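Local structure of putative fimbrial associated sortase-like protein (Corynebacterium diphtheriae, 6BWE) at residues 33-37 / 63-68; 142-148 / 159-164. The protein is probably a class C sortase, a cysteine transpeptidase of the kind that links pilin subunits into pili on the cell surface. The protein carries 2 engineered substitutions. One frame throughout, in Å; residues are numbered along the deposited sequence.

Interaction 1 (33-37 / 63-68) joins helix 24-39 to segment 63-68 mainly through side chains, in the N-terminal part of the chain and close to the second subunit of the assembly. Interaction 2 (142-148 / 159-164) belongs to the sortase domain, where backbone hydrogen bonds zip up the open end of a beta hairpin. They share no element. The centres of interaction 1 and interaction 2 lie about 27 Å apart, on opposite sides of the chain's centre. Each is partly buried: tyrosines, Ala34 and Leu68 form the inner part of interaction 1, whereas interaction 2 runs from buried valines and Ile148 to His145 and Ile164 at the solvent-exposed edge.

Interaction 1 (33-37 / 63-68); sequences AARQY and DYLQQL
Tyr37 reaches from helix 24-39 across to segment 63-68 and touches three residues on the way. Its CB packs on the amide of Gln67, 3.9 Å from CD, and the ring CG rests against Gln67 CG. With CG of Tyr37 trans to the backbone N (chi1 170°), the ring is carried out toward the second helix. There CD1 meets Asp63 OD2 at 3.4 Å, the carboxylate oxygen lying at the ring edge and near its plane. CE1 comes next, 3.8 Å from Tyr64 CA; CZ and OH then run along the Tyr64 side chain, OH ending 3.5 Å from Tyr64 CD1. The two rings are inclined at 38°, a pairing that is neither stacked nor T-shaped.

Gln67, folded back at chi2 (-60°), lays its amide between Ala33 and Asp63. NE2 donates to Asp63 OD2 at 3.1 Å, approaching from above the carboxylate plane, which ties Gln67 back to Asp63, four residues earlier. Beyond it, Leu68 CD2 packs on Ala34 CB at 4.0 Å.

Tyr64 OH is hydrogen-bonded to His107 and Gly95, and Leu113 packs against Tyr37, Tyr64 and Gln67. Pro60 of the second subunit touches Tyr37 and Asp63. The contact thus packs together two N-terminal helices that precede the strands of the sortase sheet, away from the predicted catalytic residues. Van der Waals contact and an aromatic edge against a carboxylate hold them, while the amide-carboxylate bond within 63-68 helps to hold the Gln67 amide against Tyr37.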
ATOM      1  N   ALA A  33      17.097  -8.211  -1.291  1.00 22.88           N
ATOM      2  CA  ALA A  33      16.147  -7.742  -2.310  1.00 22.73           C
ATOM      3  C   ALA A  33      14.729  -7.656  -1.759  1.00 21.40           C
ATOM      4  O   ALA A  33      13.976  -6.729  -2.104  1.00 21.31           O
ATOM      5  CB  ALA A  33      16.169  -8.636  -3.534  1.00 23.15           C
ATOM      6  N   ALA A  34      14.340  -8.620  -0.933  1.00 19.84           N
ATOM      7  CA  ALA A  34      12.981  -8.591  -0.356  1.00 19.78           C
ATOM      8  C   ALA A  34      12.793  -7.495   0.687  1.00 20.89           C
ATOM      9  O   ALA A  34      11.701  -6.912   0.804  1.00 21.72           O
ATOM     10  CB  ALA A  34      12.645  -9.913   0.262  1.00 19.22           C
ATOM     11  N   ARG A  35      13.820  -7.234   1.463  1.00 21.02           N
ATOM     12  CA  ARG A  35      13.804  -6.067   2.366  1.00 23.26           C
ATOM     13  C   ARG A  35      13.679  -4.741   1.597  1.00 22.89           C
ATOM     14  O   ARG A  35      12.930  -3.862   2.007  1.00 23.08           O
ATOM     15  CB  ARG A  35      15.053  -6.005   3.232  1.00 24.04           C
ATOM     16  CG  ARG A  35      15.137  -7.071   4.277  1.00 25.33           C
ATOM     17  CD  ARG A  35      16.452  -6.967   5.051  1.00 27.12           C
ATOM     18  NE  ARG A  35      16.661  -8.251   5.704  1.00 29.80           N
ATOM     19  CZ  ARG A  35      17.650  -9.118   5.468  1.00 29.73           C
ATOM     20  NH1 ARG A  35      18.627  -8.864   4.600  1.00 30.57           N
ATOM     21  NH2 ARG A  35      17.653 -10.257   6.149  1.00 30.46           N
ATOM     22  N   GLN A  36      14.395  -4.610   0.490  1.00 23.36           N
ATOM     23  CA  GLN A  36      14.248  -3.443  -0.391  1.00 24.06           C
ATOM     24  C   GLN A  36      12.796  -3.322  -0.949  1.00 23.21           C
ATOM     25  O   GLN A  36      12.183  -2.223  -0.931  1.00 22.82           O
ATOM     26  CB  GLN A  36      15.248  -3.515  -1.544  1.00 25.84           C
ATOM     27  CG  GLN A  36      15.086  -2.371  -2.543  1.00 28.67           C
ATOM     28  CD  GLN A  36      16.126  -2.326  -3.630  1.00 32.08           C
ATOM     29  OE1 GLN A  36      16.924  -1.374  -3.731  1.00 37.23           O
ATOM     30  NE2 GLN A  36      16.102  -3.313  -4.479  1.00 32.23           N
ATOM     31  N   TYR A  37      12.251  -4.442  -1.425  1.00 21.39           N
ATOM     32  CA  TYR A  37      10.864  -4.495  -1.882  1.00 20.88           C
ATOM     33  C   TYR A  37       9.937  -3.970  -0.768  1.00 21.06           C
ATOM     34  O   TYR A  37       9.092  -3.091  -1.006  1.00 20.22           O
ATOM     35  CB  TYR A  37      10.448  -5.908  -2.343  1.00 20.05           C
ATOM     36  CG  TYR A  37       8.968  -6.012  -2.591  1.00 19.28           C
ATOM     37  CD1 TYR A  37       8.424  -5.702  -3.811  1.00 18.93           C
ATOM     38  CD2 TYR A  37       8.098  -6.316  -1.543  1.00 18.98           C
ATOM     39  CE1 TYR A  37       7.056  -5.721  -4.016  1.00 19.25           C
ATOM     40  CE2 TYR A  37       6.728  -6.338  -1.732  1.00 18.59           C
ATOM     41  CZ  TYR A  37       6.201  -6.043  -2.951  1.00 18.89           C
ATOM     42  OH  TYR A  37       4.829  -6.081  -3.114  1.00 19.03           O
ATOM     43  N   ASP A  63       7.166  -7.304 -10.008  1.00 23.22           N
ATOM     44  CA  ASP A  63       8.311  -7.263  -9.115  1.00 23.27           C
ATOM     45  C   ASP A  63       8.113  -8.092  -7.851  1.00 21.36           C
ATOM     46  O   ASP A  63       9.015  -8.835  -7.446  1.00 20.59           O
ATOM     47  CB  ASP A  63       8.668  -5.833  -8.737  1.00 24.73           C
ATOM     48  CG  ASP A  63      10.009  -5.747  -8.076  1.00 26.09           C
ATOM     49  OD1 ASP A  63      11.049  -5.841  -8.794  1.00 27.90           O
ATOM     50  OD2 ASP A  63      10.044  -5.609  -6.836  1.00 25.93           O
ATOM     51  N   TYR A  64       6.925  -7.988  -7.268  1.00 20.21           N
ATOM     52  CA  TYR A  64       6.510  -8.856  -6.162  1.00 19.62           C
ATOM     53  C   TYR A  64       6.763 -10.343  -6.439  1.00 19.94           C
ATOM     54  O   TYR A  64       7.344 -11.046  -5.626  1.00 19.03           O
ATOM     55  CB  TYR A  64       5.046  -8.618  -5.885  1.00 19.42           C
ATOM     56  CG  TYR A  64       4.371  -9.524  -4.937  1.00 18.69           C
ATOM     57  CD1 TYR A  64       4.679  -9.507  -3.566  1.00 18.90           C
ATOM     58  CD2 TYR A  64       3.306 -10.313  -5.365  1.00 19.13           C
ATOM     59  CE1 TYR A  64       3.957 -10.307  -2.684  1.00 18.99           C
ATOM     60  CE2 TYR A  64       2.590 -11.098  -4.518  1.00 18.66           C
ATOM     61  CZ  TYR A  64       2.933 -11.138  -3.186  1.00 18.60           C
ATOM     62  OH  TYR A  64       2.168 -11.924  -2.342  1.00 19.28           O
ATOM     63  N   LEU A  65       6.338 -10.783  -7.614  1.00 19.97           N
ATOM     64  CA  LEU A  65       6.457 -12.179  -7.990  1.00 20.85           C
ATOM     65  C   LEU A  65       7.893 -12.633  -8.188  1.00 22.11           C
ATOM     66  O   LEU A  65       8.173 -13.809  -7.977  1.00 22.15           O
ATOM     67  CB  LEU A  65       5.640 -12.439  -9.252  1.00 21.58           C
ATOM     68  CG  LEU A  65       4.127 -12.352  -9.088  1.00 21.89           C
ATOM     69  CD1 LEU A  65       3.479 -12.616 -10.436  1.00 22.63           C
ATOM     70  CD2 LEU A  65       3.557 -13.268  -8.016  1.00 22.60           C
ATOM     71  N   GLN A  66       8.789 -11.723  -8.559  1.00 22.19           N
ATOM     72  CA  GLN A  66      10.219 -12.030  -8.616  1.00 24.71           C
ATOM     73  C   GLN A  66      10.866 -12.175  -7.229  1.00 22.91           C
ATOM     74  O   GLN A  66      11.957 -12.745  -7.107  1.00 23.07           O
ATOM     75  CB  GLN A  66      10.945 -10.938  -9.407  1.00 27.42           C
ATOM     76  CG  GLN A  66      10.480 -10.817 -10.832  1.00 31.55           C
ATOM     77  CD  GLN A  66      11.236  -9.702 -11.533  1.00 36.90           C
ATOM     78  OE1 GLN A  66      12.465  -9.747 -11.610  1.00 43.46           O
ATOM     79  NE2 GLN A  66      10.528  -8.689 -11.997  1.00 40.23           N
ATOM     80  N   GLN A  67      10.220 -11.660  -6.172  1.00 20.61           N
ATOM     81  CA  GLN A  67      10.861 -11.684  -4.850  1.00 20.64           C
ATOM     82  C   GLN A  67      10.722 -13.085  -4.261  1.00 20.32           C
ATOM     83  O   GLN A  67       9.729 -13.776  -4.507  1.00 21.56           O
ATOM     84  CB  GLN A  67      10.278 -10.668  -3.907  1.00 20.33           C
ATOM     85  CG  GLN A  67      10.339  -9.223  -4.427  1.00 20.03           C
ATOM     86  CD  GLN A  67      11.752  -8.736  -4.706  1.00 20.66           C
ATOM     87  OE1 GLN A  67      12.715  -9.144  -4.029  1.00 21.03           O
ATOM     88  NE2 GLN A  67      11.887  -7.798  -5.667  1.00 21.59           N
ATOM     89  N   LEU A  68      11.707 -13.458  -3.465  1.00 19.96           N
ATOM     90  CA  LEU A  68      11.792 -14.754  -2.838  1.00 20.13           C
ATOM     91  C   LEU A  68      11.687 -15.895  -3.854  1.00 20.22           C
ATOM     92  O   LEU A  68      11.117 -16.943  -3.556  1.00 20.91           O
ATOM     93  CB  LEU A  68      10.774 -14.886  -1.702  1.00 19.93           C
ATOM     94  CG  LEU A  68      10.856 -13.810  -0.610  1.00 20.05           C
ATOM     95  CD1 LEU A  68       9.744 -13.988   0.382  1.00 20.11           C
ATOM     96  CD2 LEU A  68      12.189 -13.849   0.089  1.00 20.16           C
TER

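Interaction 2 (142-148 / 159-164); sequences VKEHDPI and YEVDAI
Val161 fills the middle of this contact, its CG2 methyl lying 3.6 Å from Val142 CG1 and 3.7 Å from Ile148 CD1. Trans placement of CG1 relative to the backbone N (chi1 177°) turns CG2 to these two partners, while CB approaches Lys143 O. Farther along, Ile164 brings CD1 to 3.3 Å from Val142 O, just before the turn.

Next to this apolar centre the backbones pair antiparallel. Ile148 and Tyr159 are a hydrogen-bonded pair, their N and O atoms exchanging two bonds; Pro147 and Glu160, the neighbouring non-hydrogen-bonded pair, bring Pro147 CA to 3.3 Å from Tyr159 O in a CA-H...O contact. Val161 N then donates to Asp146 O in the carbonyl plane, and His145 N returns a bond to Val161 O at 2.8 Å. The type II turn from Lys143 to Asp146 is closed twice, by Asp146 N to Lys143 O and by Lys143 N to Asp146 OD2, an oxygen that also bonds Thr85.

At the polar edge the His145 and Glu160 side chains run alongside each other. His145 ND1 gives Glu160 OE2 a weak, nearly straight bond (3.3 Å, 174°) in the imidazole plane, with the carboxylate turned 70° from the ring. A water donates to Glu144 OE2 and accepts from Ile164 N, bridging the segments.

Strand 155-167 lies between strand 147-152 and strand 198-206. Asp162 and Ala163 both face Arg202 in a classic beta bulge, and the Asp162 carboxylate makes a salt bridge with Arg202 and a hydrogen bond with His204. Ile148 reaches Ile81 of strand 77-83, Ile184 and Leu186 of strand 183-187, and Ala203 of strand 198-206, within the beta-barrel fold of the sortases.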
ATOM      1  N   VAL A 142      -4.858 -21.470  18.598  1.00 26.12           N
ATOM      2  CA  VAL A 142      -3.645 -20.787  18.932  1.00 27.13           C
ATOM      3  C   VAL A 142      -3.991 -19.801  20.076  1.00 28.37           C
ATOM      4  O   VAL A 142      -5.005 -19.114  20.034  1.00 27.86           O
ATOM      5  CB  VAL A 142      -3.082 -20.003  17.726  1.00 27.05           C
ATOM      6  CG1 VAL A 142      -1.870 -19.207  18.117  1.00 28.05           C
ATOM      7  CG2 VAL A 142      -2.750 -20.943  16.571  1.00 27.03           C
ATOM      8  N   LYS A 143      -3.142 -19.785  21.089  1.00 29.14           N
ATOM      9  CA  LYS A 143      -3.288 -18.883  22.228  1.00 31.06           C
ATOM     10  C   LYS A 143      -2.194 -17.804  22.302  1.00 30.72           C
ATOM     11  O   LYS A 143      -1.122 -17.923  21.689  1.00 28.55           O
ATOM     12  CB  LYS A 143      -3.242 -19.711  23.512  1.00 32.18           C
ATOM     13  CG  LYS A 143      -4.421 -20.670  23.668  1.00 34.61           C
ATOM     14  CD  LYS A 143      -4.069 -21.779  24.659  1.00 37.34           C
ATOM     15  CE  LYS A 143      -5.144 -22.027  25.697  1.00 40.21           C
ATOM     16  NZ  LYS A 143      -6.476 -22.400  25.161  1.00 41.06           N
ATOM     17  N   GLU A 144      -2.485 -16.774  23.102  1.00 31.67           N
ATOM     18  CA  GLU A 144      -1.549 -15.725  23.457  1.00 33.62           C
ATOM     19  C   GLU A 144      -0.237 -16.359  23.933  1.00 32.19           C
ATOM     20  O   GLU A 144      -0.237 -17.387  24.643  1.00 29.40           O
ATOM     21  CB  GLU A 144      -2.112 -14.842  24.587  1.00 37.66           C
ATOM     22  CG  GLU A 144      -3.380 -14.043  24.266  1.00 41.21           C
ATOM     23  CD  GLU A 144      -3.183 -12.988  23.178  1.00 43.88           C
ATOM     24  OE1 GLU A 144      -2.016 -12.715  22.834  1.00 48.20           O
ATOM     25  OE2 GLU A 144      -4.188 -12.435  22.644  1.00 45.67           O
ATOM     26  N   HIS A 145       0.863 -15.760  23.485  1.00 30.29           N
ATOM     27  CA  HIS A 145       2.236 -16.235  23.737  1.00 32.20           C
ATOM     28  C   HIS A 145       2.690 -17.464  22.951  1.00 30.96           C
ATOM     29  O   HIS A 145       3.862 -17.814  23.048  1.00 31.12           O
ATOM     30  CB  HIS A 145       2.543 -16.459  25.235  1.00 34.47           C
ATOM     31  CG  HIS A 145       2.057 -15.357  26.112  1.00 37.38           C
ATOM     32  ND1 HIS A 145       2.627 -14.104  26.114  1.00 40.16           N
ATOM     33  CD2 HIS A 145       1.043 -15.310  27.010  1.00 39.97           C
ATOM     34  CE1 HIS A 145       1.974 -13.327  26.962  1.00 40.27           C
ATOM     35  NE2 HIS A 145       1.011 -14.036  27.517  1.00 40.69           N
ATOM     36  N   ASP A 146       1.822 -18.113  22.172  1.00 29.66           N
ATOM     37  CA  ASP A 146       2.278 -19.260  21.371  1.00 29.38           C
ATOM     38  C   ASP A 146       3.330 -18.794  20.354  1.00 27.85           C
ATOM     39  O   ASP A 146       3.251 -17.674  19.870  1.00 26.90           O
ATOM     40  CB  ASP A 146       1.120 -19.930  20.640  1.00 29.41           C
ATOM     41  CG  ASP A 146       0.233 -20.799  21.565  1.00 32.38           C
ATOM     42  OD1 ASP A 146       0.501 -20.928  22.806  1.00 30.96           O
ATOM     43  OD2 ASP A 146      -0.722 -21.393  20.998  1.00 31.92           O
ATOM     44  N   PRO A 147       4.318 -19.638  20.041  1.00 26.54           N
ATOM     45  CA  PRO A 147       5.297 -19.251  19.032  1.00 26.41           C
ATOM     46  C   PRO A 147       4.882 -19.607  17.594  1.00 25.48           C
ATOM     47  O   PRO A 147       4.171 -20.599  17.355  1.00 24.72           O
ATOM     48  CB  PRO A 147       6.517 -20.066  19.426  1.00 26.93           C
ATOM     49  CG  PRO A 147       5.933 -21.330  19.940  1.00 26.92           C
ATOM     50  CD  PRO A 147       4.708 -20.903  20.690  1.00 27.78           C
ATOM     51  N   ILE A 148       5.346 -18.786  16.670  1.00 24.14           N
ATOM     52  CA  ILE A 148       5.181 -18.986  15.226  1.00 24.32           C
ATOM     53  C   ILE A 148       6.562 -18.846  14.611  1.00 23.82           C
ATOM     54  O   ILE A 148       7.256 -17.869  14.916  1.00 24.76           O
ATOM     55  CB  ILE A 148       4.260 -17.910  14.637  1.00 24.78           C
ATOM     56  CG1 ILE A 148       2.833 -18.058  15.208  1.00 25.64           C
ATOM     57  CG2 ILE A 148       4.241 -17.961  13.117  1.00 23.89           C
ATOM     58  CD1 ILE A 148       2.008 -16.792  15.049  1.00 25.82           C
ATOM     59  N   TYR A 159       8.167 -15.500  16.007  1.00 23.47           N
ATOM     60  CA  TYR A 159       7.170 -14.532  16.432  1.00 24.70           C
ATOM     61  C   TYR A 159       6.412 -15.120  17.600  1.00 25.44           C
ATOM     62  O   TYR A 159       6.349 -16.349  17.743  1.00 25.66           O
ATOM     63  CB  TYR A 159       6.217 -14.225  15.272  1.00 24.20           C
ATOM     64  CG  TYR A 159       6.906 -13.418  14.201  1.00 23.95           C
ATOM     65  CD1 TYR A 159       6.774 -12.033  14.170  1.00 24.53           C
ATOM     66  CD2 TYR A 159       7.729 -14.034  13.245  1.00 24.65           C
ATOM     67  CE1 TYR A 159       7.451 -11.266  13.228  1.00 24.91           C
ATOM     68  CE2 TYR A 159       8.423 -13.272  12.295  1.00 24.71           C
ATOM     69  CZ  TYR A 159       8.269 -11.895  12.293  1.00 24.56           C
ATOM     70  OH  TYR A 159       8.934 -11.099  11.402  1.00 25.48           O
ATOM     71  N   GLU A 160       5.817 -14.250  18.413  1.00 26.32           N
ATOM     72  CA  GLU A 160       5.014 -14.683  19.543  1.00 27.42           C
ATOM     73  C   GLU A 160       3.642 -13.998  19.511  1.00 25.79           C
ATOM     74  O   GLU A 160       3.568 -12.787  19.377  1.00 25.61           O
ATOM     75  CB  GLU A 160       5.800 -14.365  20.829  1.00 30.42           C
ATOM     76  CG  GLU A 160       4.985 -14.322  22.087  1.00 32.99           C
ATOM     77  CD  GLU A 160       5.832 -14.045  23.328  1.00 37.06           C
ATOM     78  OE1 GLU A 160       7.027 -14.449  23.374  1.00 38.41           O
ATOM     79  OE2 GLU A 160       5.280 -13.427  24.253  1.00 40.88           O
ATOM     80  N   VAL A 161       2.573 -14.773  19.684  1.00 24.73           N
ATOM     81  CA  VAL A 161       1.211 -14.266  19.539  1.00 26.10           C
ATOM     82  C   VAL A 161       0.878 -13.278  20.640  1.00 28.17           C
ATOM     83  O   VAL A 161       1.146 -13.557  21.806  1.00 27.46           O
ATOM     84  CB  VAL A 161       0.151 -15.400  19.554  1.00 26.14           C
ATOM     85  CG1 VAL A 161      -1.270 -14.837  19.487  1.00 26.24           C
ATOM     86  CG2 VAL A 161       0.390 -16.354  18.383  1.00 25.37           C
ATOM     87  N   ASP A 162       0.320 -12.133  20.252  1.00 28.41           N
ATOM     88  CA  ASP A 162      -0.044 -11.078  21.217  1.00 30.96           C
ATOM     89  C   ASP A 162      -1.475 -10.546  21.075  1.00 31.35           C
ATOM     90  O   ASP A 162      -1.898  -9.743  21.896  1.00 32.44           O
ATOM     91  CB  ASP A 162       0.960  -9.907  21.181  1.00 31.65           C
ATOM     92  CG  ASP A 162       1.050  -9.243  19.809  1.00 31.50           C
ATOM     93  OD1 ASP A 162       0.028  -8.828  19.261  1.00 31.61           O
ATOM     94  OD2 ASP A 162       2.163  -9.135  19.276  1.00 34.54           O
ATOM     95  N   ALA A 163      -2.222 -10.989  20.067  1.00 30.81           N
ATOM     96  CA  ALA A 163      -3.600 -10.542  19.874  1.00 30.03           C
ATOM     97  C   ALA A 163      -4.365 -11.515  18.977  1.00 29.75           C
ATOM     98  O   ALA A 163      -3.833 -12.088  18.011  1.00 26.93           O
ATOM     99  CB  ALA A 163      -3.667  -9.127  19.316  1.00 30.06           C
ATOM    100  N   ILE A 164      -5.618 -11.715  19.355  1.00 29.70           N
ATOM    101  CA  ILE A 164      -6.526 -12.650  18.723  1.00 30.02           C
ATOM    102  C   ILE A 164      -7.856 -11.916  18.600  1.00 30.24           C
ATOM    103  O   ILE A 164      -8.451 -11.588  19.611  1.00 30.08           O
ATOM    104  CB  ILE A 164      -6.677 -13.934  19.546  1.00 31.08           C
ATOM    105  CG1 ILE A 164      -5.355 -14.692  19.601  1.00 31.20           C
ATOM    106  CG2 ILE A 164      -7.752 -14.838  18.936  1.00 31.71           C
ATOM    107  CD1 ILE A 164      -5.345 -15.865  20.563  1.00 31.62           C
TER
HETATM  108  O   HOH W   1      -6.363 -10.355  21.979  1.00 43.48           O